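Local coordinates for protein thermotoga maritima TmcAL (Thermotoga maritima, PDB 5Y0T) that belongs to the HIGH nucleotidyl transferase family of the HUP clan and holds adenosine-5'-rp-alpha-thio-triphosphate in a pocket of its Rossmann-like domain, at residues M1-Y10 / V28-S38; A79-C88 / L171-I182. One frame throughout, in Å; residues are numbered along the deposited sequence.

Interaction 1 of 2, residues M1-Y10 / V28-S38. With TAT (adenosine-5'-rp-alpha-thio-triphosphate), chain E.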
loop_
_atom_site.group_PDB
_atom_site.type_symbol
_atom_site.label_atom_id
_atom_site.label_comp_id
_atom_site.label_asym_id
_atom_site.label_seq_id
_atom_site.Cartn_x
_atom_site.Cartn_y
_atom_site.Cartn_z
ATOM N N MET A 1 -15.193 7.311 46.217
ATOM C CA MET A 1 -13.738 7.283 46.122
ATOM C C MET A 1 -13.230 7.975 44.863
ATOM O O MET A 1 -13.983 8.180 43.915
ATOM C CB MET A 1 -13.239 5.855 46.123
ATOM C CG MET A 1 -13.689 5.105 44.915
ATOM S SD MET A 1 -12.453 3.916 44.370
ATOM C CE MET A 1 -13.404 3.174 43.105
ATOM N N LYS A 2 -11.941 8.294 44.844
ATOM C CA LYS A 2 -11.362 9.026 43.724
ATOM C C LYS A 2 -10.507 8.163 42.796
ATOM O O LYS A 2 -9.678 7.364 43.256
ATOM C CB LYS A 2 -10.525 10.195 44.246
ATOM C CG LYS A 2 -11.335 11.321 44.883
ATOM C CD LYS A 2 -10.447 12.528 45.184
ATOM C CE LYS A 2 -11.228 13.665 45.806
ATOM N NZ LYS A 2 -10.369 14.875 45.994
ATOM N N VAL A 3 -10.694 8.358 41.490
ATOM C CA VAL A 3 -9.892 7.686 40.479
ATOM C C VAL A 3 -9.333 8.695 39.495
ATOM O O VAL A 3 -10.075 9.419 38.829
ATOM C CB VAL A 3 -10.698 6.622 39.700
ATOM C CG1 VAL A 3 -9.832 6.019 38.587
ATOM C CG2 VAL A 3 -11.197 5.531 40.657
ATOM N N LEU A 4 -8.011 8.737 39.414
ATOM C CA LEU A 4 -7.313 9.632 38.506
ATOM C C LEU A 4 -7.229 9.049 37.102
ATOM O O LEU A 4 -6.761 7.921 36.945
ATOM C CB LEU A 4 -5.899 9.883 39.014
ATOM C CG LEU A 4 -4.959 10.650 38.085
ATOM C CD1 LEU A 4 -5.510 12.075 37.862
ATOM C CD2 LEU A 4 -3.552 10.666 38.682
ATOM N N GLY A 5 -7.725 9.776 36.101
ATOM C CA GLY A 5 -7.438 9.443 34.706
ATOM C C GLY A 5 -6.359 10.363 34.141
ATOM O O GLY A 5 -6.332 11.567 34.455
ATOM N N VAL A 6 -5.533 9.835 33.244
ATOM C CA VAL A 6 -4.552 10.648 32.531
ATOM C C VAL A 6 -4.543 10.222 31.059
ATOM O O VAL A 6 -4.732 9.039 30.731
ATOM C CB VAL A 6 -3.122 10.560 33.140
ATOM C CG1 VAL A 6 -3.104 11.114 34.593
ATOM C CG2 VAL A 6 -2.558 9.130 33.111
ATOM N N VAL A 7 -4.359 11.211 30.189
ATOM C CA VAL A 7 -4.314 11.015 28.738
ATOM C C VAL A 7 -2.865 11.114 28.313
ATOM O O VAL A 7 -2.224 12.122 28.583
ATOM C CB VAL A 7 -5.142 12.077 27.995
ATOM C CG1 VAL A 7 -5.057 11.858 26.458
ATOM C CG2 VAL A 7 -6.595 12.058 28.489
ATOM N N VAL A 8 -2.321 10.068 27.694
ATOM C CA VAL A 8 -0.874 9.993 27.512
ATOM C C VAL A 8 -0.489 9.322 26.204
ATOM O O VAL A 8 -1.284 8.633 25.581
ATOM C CB VAL A 8 -0.184 9.207 28.673
ATOM C CG1 VAL A 8 -0.483 9.847 30.031
ATOM C CG2 VAL A 8 -0.643 7.743 28.665
ATOM N N GLU A 9 0.759 9.532 25.808
ATOM C CA GLU A 9 1.340 8.906 24.624
ATOM C C GLU A 9 2.604 8.170 25.053
ATOM O O GLU A 9 2.850 7.057 24.598
ATOM C CB GLU A 9 1.581 9.930 23.523
ATOM C CG GLU A 9 0.251 10.455 23.000
ATOM C CD GLU A 9 0.340 10.957 21.573
ATOM O OE1 GLU A 9 1.140 11.877 21.327
ATOM O OE2 GLU A 9 -0.358 10.396 20.696
ATOM N N TYR A 10 3.455 8.848 25.831
ATOM C CA TYR A 10 4.649 8.224 26.404
ATOM C C TYR A 10 5.565 7.704 25.292
ATOM O O TYR A 10 5.855 6.510 25.235
ATOM C CB TYR A 10 4.262 7.062 27.360
ATOM C CG TYR A 10 3.593 7.476 28.671
ATOM C CD1 TYR A 10 3.745 8.765 29.192
ATOM C CD2 TYR A 10 2.823 6.569 29.395
ATOM C CE1 TYR A 10 3.138 9.138 30.402
ATOM C CE2 TYR A 10 2.219 6.928 30.597
ATOM C CZ TYR A 10 2.380 8.203 31.102
ATOM O OH TYR A 10 1.786 8.547 32.308
ATOM N N VAL A 28 -4.283 14.936 43.551
ATOM C CA VAL A 28 -5.626 14.360 43.631
ATOM C C VAL A 28 -5.765 13.307 44.736
ATOM O O VAL A 28 -6.855 13.112 45.279
ATOM C CB VAL A 28 -6.008 13.765 42.249
ATOM C CG1 VAL A 28 -7.285 12.925 42.306
ATOM C CG2 VAL A 28 -6.144 14.915 41.237
ATOM N N LYS A 29 -4.655 12.655 45.087
ATOM C CA LYS A 29 -4.679 11.542 46.053
ATOM C C LYS A 29 -5.724 10.498 45.687
ATOM O O LYS A 29 -6.608 10.172 46.488
ATOM C CB LYS A 29 -4.929 12.067 47.468
ATOM C CG LYS A 29 -3.825 13.014 47.921
ATOM C CD LYS A 29 -4.015 13.503 49.334
ATOM C CE LYS A 29 -2.870 14.430 49.696
ATOM N NZ LYS A 29 -1.564 13.871 49.213
ATOM N N PRO A 30 -5.620 9.956 44.469
ATOM C CA PRO A 30 -6.615 8.974 44.032
ATOM C C PRO A 30 -6.377 7.603 44.658
ATOM O O PRO A 30 -5.265 7.288 45.116
ATOM C CB PRO A 30 -6.408 8.924 42.514
ATOM C CG PRO A 30 -4.901 9.140 42.358
ATOM C CD PRO A 30 -4.504 10.083 43.513
ATOM N N ASP A 31 -7.434 6.797 44.692
ATOM C CA ASP A 31 -7.325 5.407 45.126
ATOM C C ASP A 31 -6.683 4.566 44.013
ATOM O O ASP A 31 -5.959 3.614 44.287
ATOM C CB ASP A 31 -8.710 4.862 45.509
ATOM C CG ASP A 31 -9.306 5.592 46.701
ATOM O OD1 ASP A 31 -10.226 6.421 46.529
ATOM O OD2 ASP A 31 -8.815 5.369 47.811
ATOM N N TYR A 32 -6.933 4.950 42.763
ATOM C CA TYR A 32 -6.373 4.279 41.587
ATOM C C TYR A 32 -6.066 5.289 40.499
ATOM O O TYR A 32 -6.666 6.353 40.455
ATOM C CB TYR A 32 -7.342 3.222 41.019
ATOM C CG TYR A 32 -7.788 2.194 42.036
ATOM C CD1 TYR A 32 -7.054 1.020 42.241
ATOM C CD2 TYR A 32 -8.941 2.399 42.794
ATOM C CE1 TYR A 32 -7.454 0.081 43.170
ATOM C CE2 TYR A 32 -9.343 1.470 43.732
ATOM C CZ TYR A 32 -8.594 0.316 43.910
ATOM O OH TYR A 32 -8.996 -0.596 44.838
ATOM N N THR A 33 -5.156 4.921 39.602
ATOM C CA THR A 33 -4.801 5.742 38.450
ATOM C C THR A 33 -4.955 4.930 37.164
ATOM O O THR A 33 -4.419 3.834 37.047
ATOM C CB THR A 33 -3.356 6.253 38.567
ATOM O OG1 THR A 33 -3.253 7.078 39.731
ATOM C CG2 THR A 33 -2.951 7.061 37.345
ATOM N N ILE A 34 -5.699 5.484 36.217
ATOM C CA ILE A 34 -5.967 4.847 34.946
ATOM C C ILE A 34 -5.425 5.730 33.832
ATOM O O ILE A 34 -5.686 6.933 33.814
ATOM C CB ILE A 34 -7.471 4.626 34.757
ATOM C CG1 ILE A 34 -8.000 3.643 35.815
ATOM C CG2 ILE A 34 -7.762 4.132 33.349
ATOM C CD1 ILE A 34 -9.527 3.542 35.815
ATOM N N ALA A 35 -4.665 5.148 32.910
ATOM C CA ALA A 35 -4.166 5.915 31.757
ATOM C C ALA A 35 -4.841 5.449 30.482
ATOM O O ALA A 35 -5.049 4.257 30.312
ATOM C CB ALA A 35 -2.656 5.774 31.628
ATOM N N VAL A 36 -5.212 6.389 29.615
ATOM C CA VAL A 36 -5.611 6.059 28.250
ATOM C C VAL A 36 -4.473 6.551 27.377
ATOM O O VAL A 36 -4.116 7.730 27.404
ATOM C CB VAL A 36 -7.002 6.674 27.836
ATOM C CG1 VAL A 36 -7.016 8.232 27.879
ATOM C CG2 VAL A 36 -7.436 6.156 26.453
ATOM N N MET A 37 -3.891 5.615 26.623
ATOM C CA MET A 37 -2.620 5.810 25.948
ATOM C C MET A 37 -2.749 5.510 24.454
ATOM O O MET A 37 -3.331 4.502 24.065
ATOM C CB MET A 37 -1.543 4.894 26.564
ATOM C CG MET A 37 -0.114 5.129 26.064
ATOM S SD MET A 37 1.039 3.875 26.667
ATOM C CE MET A 37 0.655 2.551 25.510
ATOM N N SER A 38 -2.196 6.385 23.627
ATOM C CA SER A 38 -2.060 6.091 22.210
ATOM C C SER A 38 -1.288 4.794 22.025
ATOM O O SER A 38 -0.348 4.501 22.767
ATOM C CB SER A 38 -1.342 7.233 21.491
ATOM O OG SER A 38 -2.150 8.400 21.474
HETATM N N1 TAT E . 6.320 18.719 32.849
HETATM C C2 TAT E . 5.074 18.469 33.296
HETATM N N3 TAT E . 4.200 17.676 32.652
HETATM C C4 TAT E . 4.545 17.072 31.490
HETATM C C5 TAT E . 5.892 17.277 30.947
HETATM C C6 TAT E . 6.792 18.171 31.712
HETATM N N6 TAT E . 8.052 18.424 31.283
HETATM N N7 TAT E . 5.966 16.560 29.807
HETATM C C8 TAT E . 4.773 15.933 29.633
HETATM N N9 TAT E . 3.932 16.243 30.641
HETATM P PA TAT E . 2.241 12.936 26.635
HETATM P PB TAT E . 3.612 15.302 25.557
HETATM P PG TAT E . 6.308 16.128 24.921
HETATM C "C1'" TAT E . 2.539 15.766 30.788
HETATM O O1A TAT E . 7.595 15.827 25.670
HETATM O O1B TAT E . 3.267 15.566 24.122
HETATM S S1G TAT E . 0.476 13.371 25.943
HETATM C "C2'" TAT E . 1.717 16.174 29.566
HETATM O "O2'" TAT E . 1.313 17.542 29.625
HETATM O O2A TAT E . 2.667 11.478 26.632
HETATM O O2B TAT E . 3.034 16.192 26.627
HETATM O O2G TAT E . 6.316 15.589 23.504
HETATM C "C3'" TAT E . 0.565 15.197 29.632
HETATM O "O3'" TAT E . -0.466 15.671 30.518
HETATM O O3A TAT E . 3.416 13.730 25.861
HETATM O O3B TAT E . 5.223 15.244 25.726
HETATM O O3G TAT E . 5.793 17.544 25.021
HETATM C "C4'" TAT E . 1.210 13.951 30.231
HETATM O "O4'" TAT E . 2.456 14.346 30.817
HETATM C "C5'" TAT E . 1.489 12.885 29.166
HETATM O "O5'" TAT E . 2.306 13.469 28.151
#
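E9 OE2 accepts two hydrogen bonds, one from S38 OG across the contact and one from Q43 N. S38 OG comes in at 2.8 Å from E9 OE2, on the anti lone pair. E9 CB leads away from segment 28-38; with CG beside the backbone N (chi1 -67°) and the chain extended beyond it, the carboxylate reaches back to the serine.

At the other end of the strand pair, K2 and D31 close a two-bond ring: D31 N donates to K2 O at 2.7 Å, while K2 N meets D31 OD1 at 3.0 Å. Between these ends, parallel strands 3-8 and 32-38 exchange regular backbone bonds.

The side chains alternate over the two faces of the sheet. On one, A35 CB lies 3.7 Å from V6 CG2, and V8 CG2 packs at the same distance from M37 CB. On the other, V7 and V36 lie alongside each other, and V3 CG1 touches I34 CD1. M1 SD sits at the edge of the Y32 ring, 4.0 Å from CE2, a Met-aromatic contact; Y32 OH bonds to E348.

Beyond V8, E9 N and Y10 N both donate to O2A of the ligand, at 2.8 Å from E9 N. Parallel strands joined through helix 15-28, with phosphate gripped just after the first strand, form the beta-alpha-beta unit of a Rossmann-like nucleotide-binding fold.

Interaction 2 of 2, residues A79-C88 / L171-I182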
loop_
_atom_site.group_PDB
_atom_site.type_symbol
_atom_site.label_atom_id
_atom_site.label_comp_id
_atom_site.label_asym_id
_atom_site.label_seq_id
_atom_site.Cartn_x
_atom_site.Cartn_y
_atom_site.Cartn_z
ATOM N N ALA A 79 -6.087 17.745 17.722
ATOM C CA ALA A 79 -6.374 17.819 19.150
ATOM C C ALA A 79 -7.854 17.607 19.490
ATOM O O ALA A 79 -8.158 16.964 20.475
ATOM C CB ALA A 79 -5.894 19.164 19.705
ATOM N N GLY A 80 -8.761 18.170 18.692
ATOM C CA GLY A 80 -10.192 18.028 18.937
ATOM C C GLY A 80 -10.648 16.573 18.979
ATOM O O GLY A 80 -11.310 16.131 19.929
ATOM N N GLY A 81 -10.296 15.816 17.944
ATOM C CA GLY A 81 -10.685 14.422 17.880
ATOM C C GLY A 81 -9.968 13.567 18.907
ATOM O O GLY A 81 -10.558 12.660 19.499
ATOM N N PHE A 82 -8.683 13.846 19.098
ATOM C CA PHE A 82 -7.855 13.132 20.073
ATOM C C PHE A 82 -8.467 13.276 21.471
ATOM O O PHE A 82 -8.682 12.288 22.198
ATOM C CB PHE A 82 -6.421 13.690 20.017
ATOM C CG PHE A 82 -5.484 13.131 21.058
ATOM C CD1 PHE A 82 -5.385 13.718 22.318
ATOM C CD2 PHE A 82 -4.656 12.062 20.759
ATOM C CE1 PHE A 82 -4.490 13.229 23.269
ATOM C CE2 PHE A 82 -3.758 11.557 21.720
ATOM C CZ PHE A 82 -3.680 12.151 22.972
ATOM N N ALA A 83 -8.770 14.515 21.827
ATOM C CA ALA A 83 -9.322 14.811 23.139
ATOM C C ALA A 83 -10.674 14.142 23.307
ATOM O O ALA A 83 -10.988 13.612 24.367
ATOM C CB ALA A 83 -9.449 16.323 23.340
ATOM N N PHE A 84 -11.474 14.166 22.251
ATOM C CA PHE A 84 -12.829 13.649 22.353
ATOM C C PHE A 84 -12.806 12.153 22.616
ATOM O O PHE A 84 -13.541 11.658 23.465
ATOM C CB PHE A 84 -13.623 13.938 21.087
ATOM C CG PHE A 84 -15.003 13.335 21.096
ATOM C CD1 PHE A 84 -16.007 13.886 21.884
ATOM C CD2 PHE A 84 -15.299 12.228 20.302
ATOM C CE1 PHE A 84 -17.294 13.342 21.893
ATOM C CE2 PHE A 84 -16.578 11.676 20.299
ATOM C CZ PHE A 84 -17.577 12.234 21.091
ATOM N N GLY A 85 -11.965 11.441 21.870
ATOM C CA GLY A 85 -11.801 10.014 22.081
ATOM C C GLY A 85 -11.290 9.702 23.475
ATOM O O GLY A 85 -11.792 8.814 24.144
ATOM N N ALA A 86 -10.286 10.444 23.924
ATOM C CA ALA A 86 -9.673 10.172 25.205
ATOM C C ALA A 86 -10.626 10.373 26.379
ATOM O O ALA A 86 -10.676 9.556 27.297
ATOM C CB ALA A 86 -8.429 11.056 25.375
ATOM N N VAL A 87 -11.373 11.474 26.365
ATOM C CA VAL A 87 -12.341 11.739 27.432
ATOM C C VAL A 87 -13.493 10.712 27.362
ATOM O O VAL A 87 -13.988 10.245 28.390
ATOM C CB VAL A 87 -12.868 13.201 27.348
ATOM C CG1 VAL A 87 -14.032 13.450 28.303
ATOM C CG2 VAL A 87 -11.731 14.186 27.642
ATOM N N CYS A 88 -13.907 10.322 26.159
ATOM C CA CYS A 88 -14.964 9.303 26.069
ATOM C C CYS A 88 -14.537 7.978 26.722
ATOM O O CYS A 88 -15.327 7.351 27.427
ATOM C CB CYS A 88 -15.367 9.040 24.612
ATOM S SG CYS A 88 -16.429 10.282 23.872
ATOM N N LEU A 171 -5.082 21.483 23.953
ATOM C CA LEU A 171 -5.563 20.150 24.300
ATOM C C LEU A 171 -6.438 20.186 25.542
ATOM O O LEU A 171 -7.491 19.547 25.587
ATOM C CB LEU A 171 -4.392 19.193 24.526
ATOM C CG LEU A 171 -3.905 18.402 23.321
ATOM C CD1 LEU A 171 -2.617 17.686 23.670
ATOM C CD2 LEU A 171 -4.977 17.402 22.891
ATOM N N GLY A 172 -5.979 20.914 26.560
ATOM C CA GLY A 172 -6.723 21.052 27.802
ATOM C C GLY A 172 -8.137 21.553 27.593
ATOM O O GLY A 172 -9.093 21.016 28.162
ATOM N N VAL A 173 -8.273 22.593 26.780
ATOM C CA VAL A 173 -9.586 23.147 26.481
ATOM C C VAL A 173 -10.420 22.089 25.776
ATOM O O VAL A 173 -11.601 21.916 26.074
ATOM C CB VAL A 173 -9.468 24.438 25.612
ATOM C CG1 VAL A 173 -10.786 24.771 24.919
ATOM C CG2 VAL A 173 -9.002 25.596 26.483
ATOM N N GLU A 174 -9.798 21.351 24.864
ATOM C CA GLU A 174 -10.532 20.324 24.134
ATOM C C GLU A 174 -10.961 19.167 25.047
ATOM O O GLU A 174 -12.039 18.615 24.843
ATOM C CB GLU A 174 -9.710 19.785 22.969
ATOM C CG GLU A 174 -9.329 20.843 21.900
ATOM C CD GLU A 174 -10.483 21.256 20.992
ATOM O OE1 GLU A 174 -11.639 20.888 21.262
ATOM O OE2 GLU A 174 -10.228 21.967 19.993
ATOM N N TYR A 175 -10.144 18.792 26.039
ATOM C CA TYR A 175 -10.585 17.749 27.000
ATOM C C TYR A 175 -11.840 18.206 27.737
ATOM O O TYR A 175 -12.796 17.445 27.914
ATOM C CB TYR A 175 -9.521 17.411 28.065
ATOM C CG TYR A 175 -8.211 16.842 27.568
ATOM C CD1 TYR A 175 -8.173 15.870 26.582
ATOM C CD2 TYR A 175 -6.994 17.290 28.105
ATOM C CE1 TYR A 175 -6.972 15.360 26.129
ATOM C CE2 TYR A 175 -5.771 16.776 27.651
ATOM C CZ TYR A 175 -5.772 15.819 26.668
ATOM O OH TYR A 175 -4.583 15.322 26.202
ATOM N N ILE A 176 -11.805 19.447 28.214
ATOM C CA ILE A 176 -12.889 19.972 29.012
ATOM C C ILE A 176 -14.135 20.138 28.150
ATOM O O ILE A 176 -15.245 19.791 28.560
ATOM C CB ILE A 176 -12.492 21.323 29.665
ATOM C CG1 ILE A 176 -11.339 21.114 30.659
ATOM C CG2 ILE A 176 -13.679 21.953 30.378
ATOM C CD1 ILE A 176 -10.605 22.395 31.043
ATOM N N HIS A 177 -13.945 20.664 26.947
ATOM C CA HIS A 177 -15.049 20.816 26.008
ATOM C C HIS A 177 -15.697 19.468 25.728
ATOM O O HIS A 177 -16.921 19.357 25.755
ATOM C CB HIS A 177 -14.572 21.455 24.709
ATOM C CG HIS A 177 -15.670 21.702 23.722
ATOM N ND1 HIS A 177 -15.431 21.885 22.378
ATOM C CD2 HIS A 177 -17.012 21.787 23.881
ATOM C CE1 HIS A 177 -16.579 22.075 21.750
ATOM N NE2 HIS A 177 -17.555 22.023 22.640
ATOM N N SER A 178 -14.878 18.443 25.480
ATOM C CA SER A 178 -15.375 17.078 25.270
ATOM C C SER A 178 -16.195 16.568 26.452
ATOM O O SER A 178 -17.268 15.986 26.275
ATOM C CB SER A 178 -14.207 16.122 25.003
ATOM O OG SER A 178 -13.655 16.380 23.718
ATOM N N ALA A 179 -15.696 16.786 27.665
ATOM C CA ALA A 179 -16.431 16.352 28.848
ATOM C C ALA A 179 -17.783 17.052 28.921
ATOM O O ALA A 179 -18.781 16.433 29.267
ATOM C CB ALA A 179 -15.636 16.632 30.097
ATOM N N LEU A 180 -17.808 18.350 28.600
ATOM C CA LEU A 180 -19.070 19.094 28.579
ATOM C C LEU A 180 -20.008 18.483 27.547
ATOM O O LEU A 180 -21.184 18.228 27.834
ATOM C CB LEU A 180 -18.834 20.584 28.272
ATOM C CG LEU A 180 -18.194 21.381 29.412
ATOM C CD1 LEU A 180 -17.887 22.836 29.002
ATOM C CD2 LEU A 180 -19.114 21.343 30.622
ATOM N N LYS A 181 -19.489 18.224 26.350
ATOM C CA LYS A 181 -20.332 17.658 25.292
ATOM C C LYS A 181 -20.966 16.333 25.690
ATOM O O LYS A 181 -22.135 16.089 25.390
ATOM C CB LYS A 181 -19.544 17.460 23.993
ATOM C CG LYS A 181 -19.097 18.748 23.339
ATOM C CD LYS A 181 -18.909 18.557 21.842
ATOM C CE LYS A 181 -18.277 17.213 21.532
ATOM N NZ LYS A 181 -17.824 17.122 20.117
ATOM N N ILE A 182 -20.207 15.458 26.338
ATOM C CA ILE A 182 -20.769 14.162 26.672
ATOM C C ILE A 182 -21.416 14.136 28.047
ATOM O O ILE A 182 -21.889 13.095 28.485
ATOM C CB ILE A 182 -19.705 13.026 26.575
ATOM C CG1 ILE A 182 -18.628 13.149 27.656
ATOM C CG2 ILE A 182 -19.087 13.013 25.177
ATOM C CD1 ILE A 182 -17.659 11.931 27.675
HETATM O O HOH W 1 -13.013 18.519 21.192
#
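A83 and V87 are the knobs by which helix 79-88 packs on helix 171-182, the axes crossing at -51° with a closest approach of 8.2 Å. A83 sits among L171, E174, Y175 and S178, its CB 3.5 Å from both E174 CB and Y175 CD1. One turn on, V87 fills the hole of Y175, S178, A179 and I182; its branches divide the work, CG2 lying against Y175 O and CG1 over A179 and near I182 CD1.

Aromatic groups flank the knobs. Y175 OH lies in the plane of the F82 ring at its edge, 3.6 Å from CE1, and L171 CD2 touches the same ring obliquely. Toward the C-terminal end of 171-182, F84 CE1 meets I182 CG2 at 3.8 Å, while the K181 side chain runs at about a right angle to that of F84, bringing CE obliquely to the ring.

Polar groups are few. S178 OG, close to F84 CA, donates to E174 O at 3.0 Å within its own helix; S178 N reaches that oxygen from the opposite face of its plane. A water donates to G80 O and to E174 OE1, 2.7 Å from the latter, linking the helices, and E174 OE2 forms a salt bridge with R143. Cohesion thus rests mainly on close apolar packing, with S178 bonded within its helix and E174 held by water and R143.

In the fold
The centres of interactions 1 and 2 lie 15 Å apart, yet the two contacts touch through V7. Its CG1 meets F82 CE1 at 3.5 Å, Y175 OH at 3.5 Å and A86 CB at 3.6 Å, so both helices of interaction 2 pack against the sheet face that carries V7. F82 bridges further: its CE2 lies 3.6 Å from S38 OG, the hydroxyl paired with E9, and its side chain comes within about 5 Å of the bound ligand. Interaction 1 supplies V7, V8, E9 and Y10 to the pocket, where H14, H17, G102 and R193 also hydrogen-bond the ligand; of the helix pair, it is F82 that comes near this site.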